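Local atomic coordinates of probable chitinase (Chromobacterium violaceum, PDB entry 5JH8), a protein that probably binds and hydrolyses chitin as a glycoside hydrolase of family 18 with a TIM-barrel fold. Residues A78-A81 with H82-T86; Y202-R206 with V207-K211. All coordinates share one frame; numbering follows the deposited sequence.

Contact 1: A78-A81 with H82-T86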
# COMPACT_ATOMS: atom_id res chain seq x y z
N ALA A 78 0.35 17.13 6.09
CA ALA A 78 -0.88 17.21 6.86
C ALA A 78 -1.70 18.43 6.47
O ALA A 78 -2.93 18.37 6.45
CB ALA A 78 -0.56 17.25 8.36
N ASP A 79 -1.03 19.53 6.12
CA ASP A 79 -1.74 20.75 5.74
C ASP A 79 -2.55 20.56 4.46
O ASP A 79 -3.68 21.04 4.36
CB ASP A 79 -0.76 21.91 5.58
CG ASP A 79 -0.24 22.44 6.91
OD1 ASP A 79 -0.82 22.11 7.97
OD2 ASP A 79 0.76 23.18 6.89
N ILE A 80 -1.99 19.87 3.46
CA ILE A 80 -2.75 19.60 2.24
C ILE A 80 -3.96 18.74 2.56
O ILE A 80 -5.07 19.00 2.08
CB ILE A 80 -1.86 18.98 1.15
CG1 ILE A 80 -0.91 20.04 0.59
CG2 ILE A 80 -2.71 18.40 0.02
CD1 ILE A 80 0.12 19.52 -0.38
N ALA A 81 -3.78 17.69 3.36
CA ALA A 81 -4.92 16.85 3.69
C ALA A 81 -5.99 17.65 4.42
O ALA A 81 -7.18 17.48 4.18
CB ALA A 81 -4.48 15.63 4.51
N HIS A 82 -5.57 18.52 5.34
CA HIS A 82 -6.53 19.36 6.05
C HIS A 82 -7.31 20.26 5.08
O HIS A 82 -8.54 20.35 5.15
CB HIS A 82 -5.80 20.22 7.08
CG HIS A 82 -6.69 21.22 7.73
ND1 HIS A 82 -7.59 20.88 8.70
CD2 HIS A 82 -6.87 22.54 7.50
CE1 HIS A 82 -8.26 21.95 9.08
NE2 HIS A 82 -7.85 22.98 8.36
N ALA A 83 -6.59 20.94 4.18
CA ALA A 83 -7.23 21.86 3.24
C ALA A 83 -8.21 21.13 2.32
O ALA A 83 -9.35 21.56 2.16
CB ALA A 83 -6.16 22.59 2.44
N VAL A 84 -7.79 20.01 1.73
CA VAL A 84 -8.65 19.24 0.84
C VAL A 84 -9.89 18.76 1.58
O VAL A 84 -10.97 18.65 1.00
CB VAL A 84 -7.82 18.07 0.27
CG1 VAL A 84 -8.70 16.97 -0.32
CG2 VAL A 84 -6.82 18.61 -0.75
N SER A 85 -9.74 18.43 2.86
CA SER A 85 -10.86 17.92 3.64
C SER A 85 -11.77 19.02 4.16
O SER A 85 -12.84 18.70 4.70
CB SER A 85 -10.36 17.10 4.82
OG SER A 85 -9.62 15.97 4.39
N THR A 86 -11.38 20.28 4.04
CA THR A 86 -12.19 21.37 4.58
C THR A 86 -12.42 22.43 3.50
O THR A 86 -13.35 22.33 2.69
CB THR A 86 -11.57 21.96 5.86
OG1 THR A 86 -10.27 22.48 5.58
CG2 THR A 86 -11.45 20.91 6.95
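Ser85 grips the carbonyl of Ala81 twice, and this pair of hydrogen bonds marks the tightly packed side of the turn. Its OG donates to Ala81 O at 2.9 Å and its backbone N reaches Ala81 O at 3.0 Å, the two donors arriving from opposite faces of the carbonyl plane. The hydroxyl can do so because OG stands beside its own backbone N, anti to the carbonyl carbon (chi1 -62°), which folds it back over the preceding turn. On the adjoining flank the buried Val84 meets the partly exposed Ile80 with one methyl each, a loose touch of CG2 to CG2 at 4.2 Å. Beneath them the bond from Val84 N to Ile80 O is nearly straight (2.9 Å, 175° at the hydrogen). All this is i to i+4 spacing within the short helix 78-85, one of the helices of a family 18 TIM-barrel domain; Phe123 and Phe126 of helix 120-135 and Ile35 of strand 27-35 pack against its inner face. The outer side is looser. His82 and Asp79 are exposed, and the side chain of His82 meets the earlier turn only through CB, 3.5 Å from Ala78 O, while its ND1 is hydrogen-bonded to Asp119. Where the helix runs out, Thr86 OG1 donates to His82 O at 2.8 Å from above the carbonyl plane, 39° out of it, and also lies above one imidazole face, offset toward the rim.

Contact 2: Y202-R206 with V207-K211. With EDO (1,2-ethanediol), chain C.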
# COMPACT_ATOMS: atom_id res chain seq x y z
N TYR A 202 -9.14 -6.04 13.62
CA TYR A 202 -9.64 -4.72 13.94
C TYR A 202 -10.44 -4.15 12.77
O TYR A 202 -11.53 -3.61 12.95
CB TYR A 202 -8.44 -3.83 14.28
CG TYR A 202 -8.75 -2.37 14.52
CD1 TYR A 202 -9.13 -1.92 15.76
CD2 TYR A 202 -8.64 -1.44 13.50
CE1 TYR A 202 -9.42 -0.59 15.97
CE2 TYR A 202 -8.93 -0.11 13.69
CZ TYR A 202 -9.31 0.31 14.93
OH TYR A 202 -9.61 1.64 15.11
N ALA A 203 -9.90 -4.29 11.56
CA ALA A 203 -10.54 -3.73 10.37
C ALA A 203 -11.88 -4.40 10.08
O ALA A 203 -12.86 -3.70 9.81
CB ALA A 203 -9.61 -3.85 9.17
N VAL A 204 -11.94 -5.74 10.12
CA VAL A 204 -13.16 -6.43 9.69
C VAL A 204 -14.27 -6.34 10.74
O VAL A 204 -15.44 -6.55 10.41
CB VAL A 204 -12.94 -7.88 9.22
CG1 VAL A 204 -11.89 -7.95 8.12
CG2 VAL A 204 -12.57 -8.78 10.37
N GLU A 205 -13.93 -6.02 11.98
CA GLU A 205 -14.98 -5.71 12.94
C GLU A 205 -15.68 -4.41 12.57
O GLU A 205 -16.87 -4.24 12.85
CB GLU A 205 -14.37 -5.60 14.34
CG GLU A 205 -15.39 -5.27 15.41
CD GLU A 205 -14.78 -5.28 16.81
OE1 GLU A 205 -13.98 -6.19 17.10
OE2 GLU A 205 -15.10 -4.39 17.62
N ARG A 206 -14.95 -3.48 11.95
CA ARG A 206 -15.41 -2.13 11.70
C ARG A 206 -15.87 -1.88 10.28
O ARG A 206 -16.61 -0.91 10.05
CB ARG A 206 -14.28 -1.15 12.06
CG ARG A 206 -14.12 -1.02 13.57
CD ARG A 206 -12.76 -0.53 14.01
NE ARG A 206 -12.66 -0.51 15.47
CZ ARG A 206 -12.43 -1.57 16.23
NH1 ARG A 206 -12.25 -2.76 15.69
NH2 ARG A 206 -12.38 -1.42 17.55
N VAL A 207 -15.49 -2.76 9.36
CA VAL A 207 -15.69 -2.59 7.92
C VAL A 207 -16.08 -3.95 7.36
O VAL A 207 -15.47 -4.95 7.74
CB VAL A 207 -14.40 -2.12 7.24
CG1 VAL A 207 -14.64 -1.91 5.76
CG2 VAL A 207 -13.91 -0.85 7.89
N PRO A 208 -17.05 -4.05 6.46
CA PRO A 208 -17.32 -5.35 5.85
C PRO A 208 -16.05 -5.90 5.23
O PRO A 208 -15.34 -5.21 4.51
CB PRO A 208 -18.37 -5.03 4.78
CG PRO A 208 -19.03 -3.78 5.27
CD PRO A 208 -17.93 -3.00 5.92
N ALA A 209 -15.78 -7.18 5.50
CA ALA A 209 -14.50 -7.74 5.09
C ALA A 209 -14.30 -7.65 3.58
O ALA A 209 -13.17 -7.47 3.12
CB ALA A 209 -14.37 -9.18 5.55
N ALA A 210 -15.39 -7.74 2.80
CA ALA A 210 -15.27 -7.68 1.35
C ALA A 210 -14.78 -6.33 0.86
O ALA A 210 -14.38 -6.22 -0.30
CB ALA A 210 -16.61 -8.01 0.70
N LYS A 211 -14.79 -5.31 1.71
CA LYS A 211 -14.26 -4.00 1.36
C LYS A 211 -12.84 -3.78 1.85
O LYS A 211 -12.34 -2.67 1.77
CB LYS A 211 -15.16 -2.91 1.95
CG LYS A 211 -16.56 -2.88 1.41
CD LYS A 211 -17.27 -1.69 2.04
CE LYS A 211 -18.11 -0.97 1.05
NZ LYS A 211 -18.65 0.27 1.63
C1 EDO C . -13.33 2.95 17.65
O1 EDO C . -12.72 1.68 17.40
C2 EDO C . -14.38 3.24 16.59
O2 EDO C . -14.30 2.26 15.55
O HOH W 1 -16.66 -7.86 8.13
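Val207 N turns back to Ala203 O where the chain leaves the helix. Along 202-206, Tyr202 comes first and serves Arg206 with both backbone and ring: its O accepts from Arg206 NH1 at 3.0 Å, in the carbonyl plane and on a lone pair, while its CE1 sits 3.1 Å above the centre of the guanidinium. The bond from Val207 N to Ala203 O is short, 2.8 Å, but weak, with only 121° at the hydrogen; Ala203 O also lies 3.4 Å from Val207 CB. Val204 follows with CG1 against Ala209 CB at 3.8 Å, the side-chain link to the 3-10 segment 209-211. A water extends this link, donating to Val204 O and accepting a weak bond from Ala209 N. Glu205 is exposed, its carboxylate in a long salt bridge with Arg206 that no N-H points at. Arg206 runs extended from CG to NE, which lays its CD over the rim of the tyrosine ring and the guanidinium nearly parallel to it; the edge bearing NE (2.9 Å) and NH2 (3.1 Å) donates to O1 of an ethanediol, probably from the crystallisation liquor. Glu153 binds both that diol and Tyr202 OH. This is a helix-to-strand connection of the barrel: Ala203 and Val207 pack on strands 172-176 and 212-222, Tyr202 and Ala203 on Leu163 and Arg206 on Arg164 of helix 163-169, and Lys211 pairs by backbone with Leu173.

How the contacts relate
Both contacts are local, one running the length of a short helix, the other passing from a helix into the following loop; they share no element, their centres lying 26 Å apart and their nearest atoms about 18 Å. Each is partly buried, with buried and exposed residues mixed. Contact 1 stays almost wholly within its helix and relies on regular i to i+4 backbone bonds, to which a buried serine hydroxyl is added. In contact 2 the chain leaves its helix for strand 212-222, and a weak backbone bond spans the junction; a water and a valine-alanine touch supplement it. Contact 2 has a guanidinium lying on a tyrosine ring; contact 1 has hydroxyl-to-carbonyl bonds and a histidine held by Asp119.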